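Local coordinates for variant surface glycoprotein MITAT 1.1 (Trypanosoma brucei brucei, PDB 5LY9) that forms part of the dense surface coat of the parasite, whose antigenic switching lets the trypanosome evade the host immune response, at residues Val125-Asp130 with Pro183-Thr189; Gln63-Leu67 with Lys299-Phe304; Leu162-Tyr167 with Ala249-Asn254. All coordinates share one frame; numbering follows the deposited sequence.

How the contacts relate
All three contacts lie in the A-type VSG N-terminal domain, an elongated fold built along long helices. Contacts 1 and 2 are on opposite sides of the chain's centre, their own centres about 76 Å apart. Contact 3 lies between them, its centre about 12 Å from that of the chain. Helix 62-114 relates them. It starts at contact 2, passes contact 3 through Leu101, and leads into the loop of contact 1. In chain order come 63-67, 125-130, 162-167, 183-189, 249-254 and 299-304. Contact 2 therefore encloses the others, while contacts 1 and 3 interleave. Long loops and short helices are thus joined to one another and to the helical core along the length of the domain.

Contact 1: Val125-Asp130 with Pro183-Thr189; sequences VTTNAD and PTTSTGT
Val125 meets Pro183 where two loops pack at one end of the elongated domain, and an Asx turn at Asn128 shapes the first loop. This loop follows helix 62-114, and the second lies between strands 173-174 and 211-213. Val125 makes a loose apolar contact, CG2 to Pro183 CD at 4.4 Å. Its carbonyl is held by Trp11 NE1, which ties the loop to helix 8-21. At Asn128, OD1 accepts from Asp130 N in the carbonyl plane and also bonds Thr131 OG1. This turn brings Ala129 and Asp130 up to the second loop.

Ala129 is buried. Pro183 CG presses on its backbone, 3.3 Å from Ala129 N, and also lies against its methyl. The methyl CB touches the carbonyl oxygens of both Thr184 and Gly188. Ala129 N itself donates to a water, 2.8 Å away, which in turn donates to Thr184 O at 2.7 Å. The water thus links the backbones of the two loops. Ala129 O lies 3.3 Å from Gly188 CA, a CA-H...O contact, where Gly188 has no side chain to intervene.

Asp130 makes the main polar grip. Its backbone carbonyl is bound by Lys122 NZ. Its CG is anti to the carbonyl carbon (chi1 -60°), which swings the carboxylate across to the bend at 186-188. Ser186 OG gives a short 2.5 Å bond to Asp130 OD2 from the syn side, 26° out of the carboxylate plane. OD1 takes two backbone donors. Thr187 N comes to the syn lone pair, while Gly188 N comes nearly along the C-O axis, with an N-H...O angle of 171°. Three donors from consecutive residues therefore limit the rotation of the carboxylate, one on OD2 and two on OD1.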
ATOM      1  N   VAL A 125     -21.991  21.387 -19.293  1.00 24.00           N
ATOM      2  CA  VAL A 125     -22.612  22.676 -19.361  1.00 24.55           C
ATOM      3  C   VAL A 125     -22.993  23.190 -17.993  1.00 26.08           C
ATOM      4  O   VAL A 125     -22.854  22.497 -16.964  1.00 25.30           O
ATOM      5  CB  VAL A 125     -23.858  22.650 -20.323  1.00 23.79           C
ATOM      6  CG1 VAL A 125     -23.402  22.333 -21.716  1.00 23.28           C
ATOM      7  CG2 VAL A 125     -24.975  21.706 -19.835  1.00 23.85           C
ATOM      8  N   THR A 126     -23.457  24.447 -17.943  1.00 24.52           N
ATOM      9  CA  THR A 126     -23.736  25.065 -16.675  1.00 25.36           C
ATOM     10  C   THR A 126     -25.163  24.777 -16.287  1.00 25.38           C
ATOM     11  O   THR A 126     -25.472  23.756 -15.609  1.00 26.32           O
ATOM     12  CB  THR A 126     -23.394  26.554 -16.700  1.00 27.23           C
ATOM     13  OG1 THR A 126     -24.225  27.175 -17.710  1.00 26.88           O
ATOM     14  CG2 THR A 126     -21.954  26.734 -16.973  1.00 28.24           C
ATOM     15  N   THR A 127     -26.084  25.652 -16.696  1.00 25.37           N
ATOM     16  CA  THR A 127     -27.501  25.546 -16.336  1.00 25.62           C
ATOM     17  C   THR A 127     -28.416  25.481 -17.591  1.00 25.34           C
ATOM     18  O   THR A 127     -29.616  25.288 -17.441  1.00 26.86           O
ATOM     19  CB  THR A 127     -27.929  26.798 -15.559  1.00 28.15           C
ATOM     20  OG1 THR A 127     -27.646  27.937 -16.394  1.00 28.20           O
ATOM     21  CG2 THR A 127     -27.180  26.926 -14.179  1.00 29.25           C
ATOM     22  N   ASN A 128     -27.853  25.514 -18.800  1.00 24.89           N
ATOM     23  CA  ASN A 128     -28.616  25.459 -20.069  1.00 24.66           C
ATOM     24  C   ASN A 128     -27.731  24.787 -21.094  1.00 24.99           C
ATOM     25  O   ASN A 128     -26.503  24.598 -20.902  1.00 23.43           O
ATOM     26  CB  ASN A 128     -29.027  26.840 -20.598  1.00 25.30           C
ATOM     27  CG  ASN A 128     -27.845  27.774 -20.821  1.00 25.31           C
ATOM     28  OD1 ASN A 128     -27.044  27.632 -21.726  1.00 26.25           O
ATOM     29  ND2 ASN A 128     -27.794  28.789 -20.042  1.00 26.33           N
ATOM     30  N   ALA A 129     -28.355  24.415 -22.194  1.00 24.37           N
ATOM     31  CA  ALA A 129     -27.659  23.610 -23.204  1.00 24.29           C
ATOM     32  C   ALA A 129     -26.576  24.309 -23.935  1.00 24.54           C
ATOM     33  O   ALA A 129     -25.769  23.625 -24.622  1.00 25.27           O
ATOM     34  CB  ALA A 129     -28.620  22.991 -24.164  1.00 24.99           C
ATOM     35  N   ASP A 130     -26.539  25.657 -23.861  1.00 24.38           N
ATOM     36  CA  ASP A 130     -25.625  26.454 -24.692  1.00 24.48           C
ATOM     37  C   ASP A 130     -24.320  26.977 -24.098  1.00 25.98           C
ATOM     38  O   ASP A 130     -23.556  27.679 -24.781  1.00 25.43           O
ATOM     39  CB  ASP A 130     -26.393  27.687 -25.222  1.00 26.14           C
ATOM     40  CG  ASP A 130     -27.594  27.325 -26.058  1.00 25.86           C
ATOM     41  OD1 ASP A 130     -27.692  26.196 -26.539  1.00 27.68           O
ATOM     42  OD2 ASP A 130     -28.488  28.202 -26.221  1.00 27.30           O
ATOM     43  N   PRO A 183     -30.460  19.866 -19.553  1.00 24.33           N
ATOM     44  CA  PRO A 183     -31.481  20.919 -19.691  1.00 25.86           C
ATOM     45  C   PRO A 183     -32.374  20.758 -20.919  1.00 26.35           C
ATOM     46  O   PRO A 183     -32.195  19.836 -21.769  1.00 25.38           O
ATOM     47  CB  PRO A 183     -30.635  22.182 -19.824  1.00 26.86           C
ATOM     48  CG  PRO A 183     -29.400  21.729 -20.531  1.00 26.66           C
ATOM     49  CD  PRO A 183     -29.148  20.303 -19.972  1.00 24.95           C
ATOM     50  N   THR A 184     -33.319  21.699 -21.058  1.00 26.75           N
ATOM     51  CA  THR A 184     -34.123  21.752 -22.253  1.00 26.85           C
ATOM     52  C   THR A 184     -33.266  22.011 -23.491  1.00 25.99           C
ATOM     53  O   THR A 184     -32.143  22.506 -23.398  1.00 24.06           O
ATOM     54  CB  THR A 184     -35.171  22.870 -22.127  1.00 30.17           C
ATOM     55  OG1 THR A 184     -34.510  24.118 -21.857  1.00 30.04           O
ATOM     56  CG2 THR A 184     -36.072  22.609 -20.941  1.00 33.26           C
ATOM     57  N   THR A 185     -33.847  21.725 -24.666  1.00 26.10           N
ATOM     58  CA  THR A 185     -33.129  21.928 -25.921  1.00 26.62           C
ATOM     59  C   THR A 185     -32.936  23.445 -26.105  1.00 25.41           C
ATOM     60  O   THR A 185     -33.749  24.248 -25.658  1.00 26.39           O
ATOM     61  CB  THR A 185     -33.870  21.394 -27.118  1.00 27.88           C
ATOM     62  OG1 THR A 185     -35.193  21.887 -27.026  1.00 28.91           O
ATOM     63  CG2 THR A 185     -33.898  19.956 -27.079  1.00 28.48           C
ATOM     64  N   SER A 186     -31.861  23.795 -26.761  1.00 25.94           N
ATOM     65  CA  SER A 186     -31.657  25.168 -27.209  1.00 25.55           C
ATOM     66  C   SER A 186     -30.882  25.008 -28.469  1.00 25.78           C
ATOM     67  O   SER A 186     -31.520  24.710 -29.501  1.00 27.42           O
ATOM     68  CB  SER A 186     -31.047  26.001 -26.097  1.00 26.08           C
ATOM     69  OG  SER A 186     -30.877  27.369 -26.511  1.00 24.99           O
ATOM     70  N   THR A 187     -29.561  25.124 -28.439  1.00 24.79           N
ATOM     71  CA  THR A 187     -28.669  24.923 -29.605  1.00 26.12           C
ATOM     72  C   THR A 187     -27.599  23.847 -29.324  1.00 25.68           C
ATOM     73  O   THR A 187     -27.414  22.932 -30.114  1.00 26.31           O
ATOM     74  CB  THR A 187     -28.014  26.244 -30.040  1.00 26.73           C
ATOM     75  OG1 THR A 187     -29.085  27.109 -30.395  1.00 26.52           O
ATOM     76  CG2 THR A 187     -27.093  26.036 -31.238  1.00 26.61           C
ATOM     77  N   GLY A 188     -26.918  23.959 -28.201  1.00 26.37           N
ATOM     78  CA  GLY A 188     -25.887  22.945 -27.830  1.00 26.14           C
ATOM     79  C   GLY A 188     -26.480  21.578 -27.572  1.00 25.49           C
ATOM     80  O   GLY A 188     -27.621  21.437 -27.119  1.00 24.24           O
ATOM     81  N   THR A 189     -25.734  20.546 -27.902  1.00 23.97           N
ATOM     82  CA  THR A 189     -26.209  19.175 -27.684  1.00 24.07           C
ATOM     83  C   THR A 189     -25.005  18.325 -27.283  1.00 24.75           C
ATOM     84  O   THR A 189     -23.887  18.729 -27.480  1.00 24.74           O
ATOM     85  CB  THR A 189     -26.771  18.529 -28.966  1.00 23.37           C
ATOM     86  OG1 THR A 189     -25.715  18.388 -29.945  1.00 24.30           O
ATOM     87  CG2 THR A 189     -27.883  19.299 -29.542  1.00 24.68           C
TER
HETATM   88  O   HOH W   1     -31.127  24.731 -22.343  1.00 24.68           O

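Contact 2: Gln63-Leu67 with Lys299-Phe304; sequences QQLTL and KLEALF. Unlike the reference sequence in segment 63-67: Leu65 (reference Ser).
The Phe304 ring meets Leu67 at its edge, where Leu67 CD2 lies in the ring plane, 3.8 Å from Phe304 CE2. Gln64 also meets this ring, its CB coming obliquely to Phe304 CE1. The Gln64 amide stands nearly upright to the ring, the planes 84° apart.

The bend of Gln64 at chi2 (87°) turns its amide back to the last turn of helix 295-304. There NE2 donates to Leu303 O over 2.9 Å. This bond is nearly straight and lies in the plane of both groups, so it helps to set the rotation of the amide.

Gln63 reaches out with an extended chain. Its OE1 accepts from Lys299 NZ at 2.7 Å, on a lone pair in the carbonyl plane. The two side chains cross at about a right angle. Leu303 CD2 packs on Gln63 CB at 3.7 Å and on the Gln64 amide carbon. Leu67 CD2 completes the apolar layer against Leu300 CD2, 4.0 Å away.

The segment axes approach to 10.5 Å at 116°, so segment 299-304, on the short helix 295-304, crosses segment 63-67 steeply at the start of the long helix 62-114. Helix 275-285 adds Leu277 and Leu280 to Leu67, and Val281 to Leu300. Helix 313-321 closes in through Tyr315, which touches Gln64 and sets its ring almost perpendicular to that of Phe304. Thr66 packs on Met355 of the second subunit.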
ATOM      1  N   GLN A  63       9.860  -8.523  38.913  1.00 24.12           N
ATOM      2  CA  GLN A  63       8.690  -9.088  38.337  1.00 24.41           C
ATOM      3  C   GLN A  63       7.832  -8.048  37.595  1.00 23.29           C
ATOM      4  O   GLN A  63       7.330  -8.347  36.523  1.00 21.87           O
ATOM      5  CB  GLN A  63       7.812  -9.827  39.338  1.00 26.70           C
ATOM      6  CG  GLN A  63       8.495 -11.073  39.918  1.00 28.58           C
ATOM      7  CD  GLN A  63       7.588 -11.810  40.935  1.00 32.35           C
ATOM      8  OE1 GLN A  63       6.397 -11.885  40.790  1.00 32.86           O
ATOM      9  NE2 GLN A  63       8.177 -12.393  41.931  1.00 37.26           N
ATOM     10  N   GLN A  64       7.665  -6.862  38.165  1.00 22.72           N
ATOM     11  CA  GLN A  64       6.909  -5.771  37.491  1.00 22.58           C
ATOM     12  C   GLN A  64       7.554  -5.432  36.144  1.00 21.80           C
ATOM     13  O   GLN A  64       6.896  -5.321  35.107  1.00 22.05           O
ATOM     14  CB  GLN A  64       6.944  -4.515  38.358  1.00 22.60           C
ATOM     15  CG  GLN A  64       6.215  -4.681  39.674  1.00 22.40           C
ATOM     16  CD  GLN A  64       7.014  -5.255  40.833  1.00 23.39           C
ATOM     17  OE1 GLN A  64       8.076  -5.851  40.686  1.00 24.43           O
ATOM     18  NE2 GLN A  64       6.440  -5.144  42.028  1.00 24.10           N
ATOM     19  N   LEU A  65       8.862  -5.344  36.137  1.00 21.82           N
ATOM     20  CA  LEU A  65       9.577  -4.896  34.913  1.00 22.80           C
ATOM     21  C   LEU A  65       9.654  -6.023  33.845  1.00 21.60           C
ATOM     22  O   LEU A  65       9.538  -5.771  32.652  1.00 21.06           O
ATOM     23  CB  LEU A  65      10.966  -4.403  35.293  1.00 25.62           C
ATOM     24  CG  LEU A  65      10.897  -3.087  36.107  1.00 27.33           C
ATOM     25  CD1 LEU A  65      12.273  -2.642  36.481  1.00 30.81           C
ATOM     26  CD2 LEU A  65      10.270  -1.987  35.284  1.00 28.01           C
ATOM     27  N   THR A  66       9.814  -7.256  34.295  1.00 21.51           N
ATOM     28  CA  THR A  66       9.763  -8.422  33.401  1.00 21.16           C
ATOM     29  C   THR A  66       8.420  -8.453  32.671  1.00 21.35           C
ATOM     30  O   THR A  66       8.366  -8.637  31.470  1.00 20.99           O
ATOM     31  CB  THR A  66      10.000  -9.707  34.132  1.00 21.27           C
ATOM     32  OG1 THR A  66      11.343  -9.734  34.652  1.00 21.86           O
ATOM     33  CG2 THR A  66       9.817 -10.908  33.263  1.00 21.51           C
ATOM     34  N   LEU A  67       7.356  -8.305  33.429  1.00 20.87           N
ATOM     35  CA  LEU A  67       6.008  -8.268  32.905  1.00 21.00           C
ATOM     36  C   LEU A  67       5.837  -7.189  31.899  1.00 21.31           C
ATOM     37  O   LEU A  67       5.289  -7.412  30.779  1.00 21.40           O
ATOM     38  CB  LEU A  67       5.042  -8.108  34.036  1.00 21.67           C
ATOM     39  CG  LEU A  67       3.606  -8.041  33.583  1.00 22.61           C
ATOM     40  CD1 LEU A  67       3.141  -9.339  32.868  1.00 24.32           C
ATOM     41  CD2 LEU A  67       2.723  -7.701  34.709  1.00 23.22           C
ATOM     42  N   LYS A 299      -2.266 -11.355  41.515  1.00 24.59           N
ATOM     43  CA  LYS A 299      -0.846 -11.100  41.355  1.00 24.01           C
ATOM     44  C   LYS A 299      -0.602  -9.653  40.932  1.00 22.69           C
ATOM     45  O   LYS A 299       0.329  -9.006  41.381  1.00 22.31           O
ATOM     46  CB  LYS A 299      -0.264 -12.037  40.321  1.00 24.37           C
ATOM     47  CG  LYS A 299       1.207 -11.815  40.083  1.00 25.83           C
ATOM     48  CD  LYS A 299       1.983 -12.166  41.312  1.00 26.45           C
ATOM     49  CE  LYS A 299       3.379 -12.386  40.933  1.00 28.55           C
ATOM     50  NZ  LYS A 299       4.242 -12.718  42.128  1.00 29.63           N
ATOM     51  N   LEU A 300      -1.428  -9.132  40.001  1.00 22.44           N
ATOM     52  CA  LEU A 300      -1.288  -7.736  39.594  1.00 22.42           C
ATOM     53  C   LEU A 300      -1.446  -6.762  40.765  1.00 23.61           C
ATOM     54  O   LEU A 300      -0.737  -5.740  40.829  1.00 22.71           O
ATOM     55  CB  LEU A 300      -2.278  -7.329  38.471  1.00 22.46           C
ATOM     56  CG  LEU A 300      -2.035  -8.011  37.122  1.00 22.67           C
ATOM     57  CD1 LEU A 300      -3.252  -7.935  36.219  1.00 23.68           C
ATOM     58  CD2 LEU A 300      -0.859  -7.335  36.473  1.00 22.64           C
ATOM     59  N   GLU A 301      -2.368  -7.062  41.659  1.00 23.05           N
ATOM     60  CA  GLU A 301      -2.578  -6.180  42.848  1.00 24.42           C
ATOM     61  C   GLU A 301      -1.350  -6.218  43.754  1.00 24.38           C
ATOM     62  O   GLU A 301      -0.932  -5.205  44.325  1.00 23.91           O
ATOM     63  CB  GLU A 301      -3.778  -6.658  43.617  1.00 25.70           C
ATOM     64  CG  GLU A 301      -5.027  -6.302  42.925  1.00 27.92           C
ATOM     65  CD  GLU A 301      -6.246  -7.088  43.374  1.00 32.76           C
ATOM     66  OE1 GLU A 301      -6.161  -8.132  44.060  1.00 34.69           O
ATOM     67  OE2 GLU A 301      -7.342  -6.589  43.015  1.00 39.35           O
ATOM     68  N   ALA A 302      -0.790  -7.423  43.918  1.00 23.00           N
ATOM     69  CA  ALA A 302       0.447  -7.574  44.687  1.00 23.10           C
ATOM     70  C   ALA A 302       1.647  -6.943  44.085  1.00 24.67           C
ATOM     71  O   ALA A 302       2.620  -6.599  44.776  1.00 25.07           O
ATOM     72  CB  ALA A 302       0.680  -9.066  44.976  1.00 24.45           C
ATOM     73  N   LEU A 303       1.659  -6.823  42.765  1.00 23.51           N
ATOM     74  CA  LEU A 303       2.789  -6.234  42.065  1.00 23.09           C
ATOM     75  C   LEU A 303       2.751  -4.706  42.041  1.00 23.14           C
ATOM     76  O   LEU A 303       3.751  -4.050  42.204  1.00 23.45           O
ATOM     77  CB  LEU A 303       2.786  -6.735  40.614  1.00 24.92           C
ATOM     78  CG  LEU A 303       3.272  -8.208  40.388  1.00 26.06           C
ATOM     79  CD1 LEU A 303       3.019  -8.574  38.919  1.00 28.38           C
ATOM     80  CD2 LEU A 303       4.732  -8.306  40.753  1.00 28.13           C
ATOM     81  N   PHE A 304       1.555  -4.186  41.771  1.00 23.15           N
ATOM     82  CA  PHE A 304       1.351  -2.806  41.326  1.00 22.69           C
ATOM     83  C   PHE A 304       0.500  -2.007  42.341  1.00 22.46           C
ATOM     84  O   PHE A 304       0.363  -0.769  42.229  1.00 22.71           O
ATOM     85  CB  PHE A 304       0.667  -2.799  39.917  1.00 22.56           C
ATOM     86  CG  PHE A 304       1.581  -3.225  38.834  1.00 22.53           C
ATOM     87  CD1 PHE A 304       2.707  -2.485  38.501  1.00 22.25           C
ATOM     88  CD2 PHE A 304       1.356  -4.388  38.179  1.00 22.89           C
ATOM     89  CE1 PHE A 304       3.619  -2.968  37.548  1.00 22.70           C
ATOM     90  CE2 PHE A 304       2.228  -4.835  37.178  1.00 23.52           C
ATOM     91  CZ  PHE A 304       3.374  -4.151  36.914  1.00 22.65           C
TER

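Contact 3: Leu162-Tyr167 with Ala249-Asn254; sequences LTQTGY and AWEARN
Leu162 and Trp250 bring a loop against helix 244-254. The loop folds on itself as an ST turn: Thr163 OG1 accepts from the backbone N of both Thr165 and Gly166, and the second bond makes it an ST motif as well. Thr163 N also bonds Gly166 O, so the turn is closed by side chain and backbone together.

The apolar contacts centre on Leu162. CD1 lies at the edge of the Trp250 ring, 3.8 Å from CD1 of that indole. The same methyl sits over one face of the Tyr167 ring, toward its rim. CD2 points to the helix backbone at Ala249 O. Tyr167 brings its OH within 3.6 Å of Ala249 CB and bonds Trp246 O. Leu101 of helix 62-114 packs on both Tyr167 and Ala249, joining this contact to the long helix.

Charged groups lie at the Leu162 end. The chain of Arg253, extended from CG to NE, runs past Leu162 in the opposite direction. Its NH1 makes a weak bond to Leu162 O (2.9 Å, N-H...O angle 127°). Its stronger partner is Glu20 OE2, in a salt bridge, and this one oxygen also accepts from Leu162 N, so loop and helix share it.

A water lies 2.9 Å from Thr163 O and 3.0 Å from Trp250 O, beside both backbones.

Two side-chain donors converge on Gln164 O, from the same face of its plane. Trp250 has CG anti to the backbone N (chi1 168°), which sends the indole out to the loop. Its NE1 is 2.8 Å from Gln164 O and stands 61° out of the carbonyl plane. Asn254 ND2 is 3.3 Å from Gln164 O and only slightly tilted from that plane. The same ND2 sits over one face of the Trp250 indole, toward its rim.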
ATOM      1  N   LEU A 162     -16.953  10.869   0.084  1.00 20.51           N
ATOM      2  CA  LEU A 162     -17.117   9.416   0.202  1.00 20.84           C
ATOM      3  C   LEU A 162     -17.064   9.116   1.675  1.00 20.17           C
ATOM      4  O   LEU A 162     -15.998   9.195   2.302  1.00 20.45           O
ATOM      5  CB  LEU A 162     -16.006   8.673  -0.566  1.00 20.40           C
ATOM      6  CG  LEU A 162     -15.947   7.151  -0.331  1.00 21.12           C
ATOM      7  CD1 LEU A 162     -17.357   6.570  -0.492  1.00 21.11           C
ATOM      8  CD2 LEU A 162     -14.905   6.451  -1.231  1.00 21.67           C
ATOM      9  N   THR A 163     -18.245   8.924   2.231  1.00 21.47           N
ATOM     10  CA  THR A 163     -18.402   8.821   3.690  1.00 22.52           C
ATOM     11  C   THR A 163     -18.648   7.386   4.060  1.00 23.10           C
ATOM     12  O   THR A 163     -18.659   6.521   3.185  1.00 23.06           O
ATOM     13  CB  THR A 163     -19.590   9.646   4.158  1.00 23.20           C
ATOM     14  OG1 THR A 163     -20.763   9.020   3.657  1.00 23.19           O
ATOM     15  CG2 THR A 163     -19.550  11.081   3.609  1.00 23.49           C
ATOM     16  N   GLN A 164     -18.861   7.109   5.352  1.00 24.53           N
ATOM     17  CA  GLN A 164     -19.254   5.777   5.790  1.00 25.72           C
ATOM     18  C   GLN A 164     -20.502   5.267   5.107  1.00 25.70           C
ATOM     19  O   GLN A 164     -20.605   4.092   4.863  1.00 25.93           O
ATOM     20  CB  GLN A 164     -19.476   5.686   7.300  1.00 29.99           C
ATOM     21  CG  GLN A 164     -18.142   5.783   8.025  1.00 36.59           C
ATOM     22  CD  GLN A 164     -18.249   5.382   9.529  1.00 44.53           C
ATOM     23  OE1 GLN A 164     -19.199   4.703   9.952  1.00 49.89           O
ATOM     24  NE2 GLN A 164     -17.286   5.808  10.307  1.00 47.96           N
ATOM     25  N   THR A 165     -21.418   6.181   4.781  1.00 23.78           N
ATOM     26  CA  THR A 165     -22.690   5.828   4.238  1.00 24.02           C
ATOM     27  C   THR A 165     -22.660   5.617   2.743  1.00 22.63           C
ATOM     28  O   THR A 165     -23.322   4.727   2.211  1.00 22.84           O
ATOM     29  CB  THR A 165     -23.716   6.921   4.644  1.00 25.91           C
ATOM     30  OG1 THR A 165     -23.779   6.918   6.101  1.00 27.12           O
ATOM     31  CG2 THR A 165     -25.078   6.566   4.081  1.00 26.25           C
ATOM     32  N   GLY A 166     -21.905   6.469   2.059  1.00 22.15           N
ATOM     33  CA  GLY A 166     -21.861   6.402   0.619  1.00 20.63           C
ATOM     34  C   GLY A 166     -21.297   7.665  -0.005  1.00 20.49           C
ATOM     35  O   GLY A 166     -20.395   8.235   0.512  1.00 21.18           O
ATOM     36  N   TYR A 167     -21.843   8.043  -1.125  1.00 21.13           N
ATOM     37  CA  TYR A 167     -21.430   9.223  -1.877  1.00 21.41           C
ATOM     38  C   TYR A 167     -22.553  10.252  -1.840  1.00 21.21           C
ATOM     39  O   TYR A 167     -23.418  10.322  -2.743  1.00 21.63           O
ATOM     40  CB  TYR A 167     -21.126   8.844  -3.334  1.00 21.13           C
ATOM     41  CG  TYR A 167     -20.094   7.748  -3.486  1.00 21.26           C
ATOM     42  CD1 TYR A 167     -20.457   6.386  -3.379  1.00 21.45           C
ATOM     43  CD2 TYR A 167     -18.769   8.060  -3.761  1.00 20.27           C
ATOM     44  CE1 TYR A 167     -19.453   5.392  -3.603  1.00 20.69           C
ATOM     45  CE2 TYR A 167     -17.830   7.120  -4.005  1.00 19.84           C
ATOM     46  CZ  TYR A 167     -18.165   5.798  -3.899  1.00 19.69           C
ATOM     47  OH  TYR A 167     -17.150   4.888  -4.109  1.00 18.61           O
ATOM     48  N   ALA A 249     -14.424   1.080  -3.749  1.00 19.08           N
ATOM     49  CA  ALA A 249     -13.826   2.251  -3.061  1.00 18.65           C
ATOM     50  C   ALA A 249     -14.516   2.552  -1.746  1.00 19.45           C
ATOM     51  O   ALA A 249     -13.854   2.881  -0.791  1.00 18.60           O
ATOM     52  CB  ALA A 249     -13.818   3.474  -3.917  1.00 19.20           C
ATOM     53  N   TRP A 250     -15.831   2.408  -1.713  1.00 19.39           N
ATOM     54  CA  TRP A 250     -16.553   2.667  -0.490  1.00 20.65           C
ATOM     55  C   TRP A 250     -16.221   1.718   0.646  1.00 21.15           C
ATOM     56  O   TRP A 250     -15.896   2.146   1.770  1.00 21.47           O
ATOM     57  CB  TRP A 250     -18.056   2.715  -0.784  1.00 21.34           C
ATOM     58  CG  TRP A 250     -18.928   2.705   0.393  1.00 21.69           C
ATOM     59  CD1 TRP A 250     -19.181   3.722   1.233  1.00 22.00           C
ATOM     60  CD2 TRP A 250     -19.766   1.619   0.783  1.00 22.21           C
ATOM     61  NE1 TRP A 250     -20.130   3.314   2.188  1.00 23.17           N
ATOM     62  CE2 TRP A 250     -20.462   2.016   1.952  1.00 23.58           C
ATOM     63  CE3 TRP A 250     -19.916   0.316   0.315  1.00 23.91           C
ATOM     64  CZ2 TRP A 250     -21.363   1.161   2.636  1.00 25.24           C
ATOM     65  CZ3 TRP A 250     -20.834  -0.541   0.964  1.00 26.53           C
ATOM     66  CH2 TRP A 250     -21.504  -0.110   2.146  1.00 26.17           C
ATOM     67  N   GLU A 251     -16.333   0.449   0.360  1.00 20.54           N
ATOM     68  CA  GLU A 251     -16.025  -0.598   1.349  1.00 20.15           C
ATOM     69  C   GLU A 251     -14.560  -0.553   1.748  1.00 20.74           C
ATOM     70  O   GLU A 251     -14.238  -0.608   2.949  1.00 20.58           O
ATOM     71  CB  GLU A 251     -16.385  -1.957   0.802  1.00 21.30           C
ATOM     72  CG  GLU A 251     -16.106  -3.062   1.792  1.00 24.32           C
ATOM     73  CD  GLU A 251     -16.663  -4.402   1.373  1.00 25.43           C
ATOM     74  OE1 GLU A 251     -17.905  -4.612   1.576  1.00 27.04           O
ATOM     75  OE2 GLU A 251     -15.886  -5.195   0.814  1.00 26.52           O
ATOM     76  N   ALA A 252     -13.646  -0.381   0.789  1.00 19.75           N
ATOM     77  CA  ALA A 252     -12.247  -0.357   1.151  1.00 20.53           C
ATOM     78  C   ALA A 252     -11.955   0.845   2.041  1.00 20.41           C
ATOM     79  O   ALA A 252     -11.158   0.765   2.967  1.00 20.52           O
ATOM     80  CB  ALA A 252     -11.389  -0.297  -0.090  1.00 20.87           C
ATOM     81  N   ARG A 253     -12.577   1.983   1.745  1.00 20.94           N
ATOM     82  CA  ARG A 253     -12.329   3.113   2.604  1.00 22.12           C
ATOM     83  C   ARG A 253     -12.793   2.840   4.030  1.00 22.91           C
ATOM     84  O   ARG A 253     -12.094   3.151   5.012  1.00 24.34           O
ATOM     85  CB  ARG A 253     -12.960   4.395   2.019  1.00 22.85           C
ATOM     86  CG  ARG A 253     -12.207   5.629   2.527  1.00 24.30           C
ATOM     87  CD  ARG A 253     -12.749   6.915   2.057  1.00 26.74           C
ATOM     88  NE  ARG A 253     -11.753   7.972   2.225  1.00 24.75           N
ATOM     89  CZ  ARG A 253     -12.006   9.256   2.017  1.00 27.60           C
ATOM     90  NH1 ARG A 253     -13.262   9.683   1.659  1.00 26.45           N
ATOM     91  NH2 ARG A 253     -10.973  10.132   2.105  1.00 26.53           N
ATOM     92  N   ASN A 254     -13.974   2.249   4.147  1.00 23.63           N
ATOM     93  CA  ASN A 254     -14.490   1.959   5.484  1.00 25.20           C
ATOM     94  C   ASN A 254     -13.624   0.965   6.208  1.00 25.03           C
ATOM     95  O   ASN A 254     -13.580   1.022   7.476  1.00 26.28           O
ATOM     96  CB  ASN A 254     -15.887   1.402   5.380  1.00 26.51           C
ATOM     97  CG  ASN A 254     -16.898   2.457   5.202  1.00 29.85           C
ATOM     98  OD1 ASN A 254     -16.659   3.617   5.576  1.00 34.34           O
ATOM     99  ND2 ASN A 254     -18.053   2.087   4.622  1.00 30.02           N
TER
HETATM  100  O   HOH W   2     -16.287   4.959   2.594  1.00 29.48           O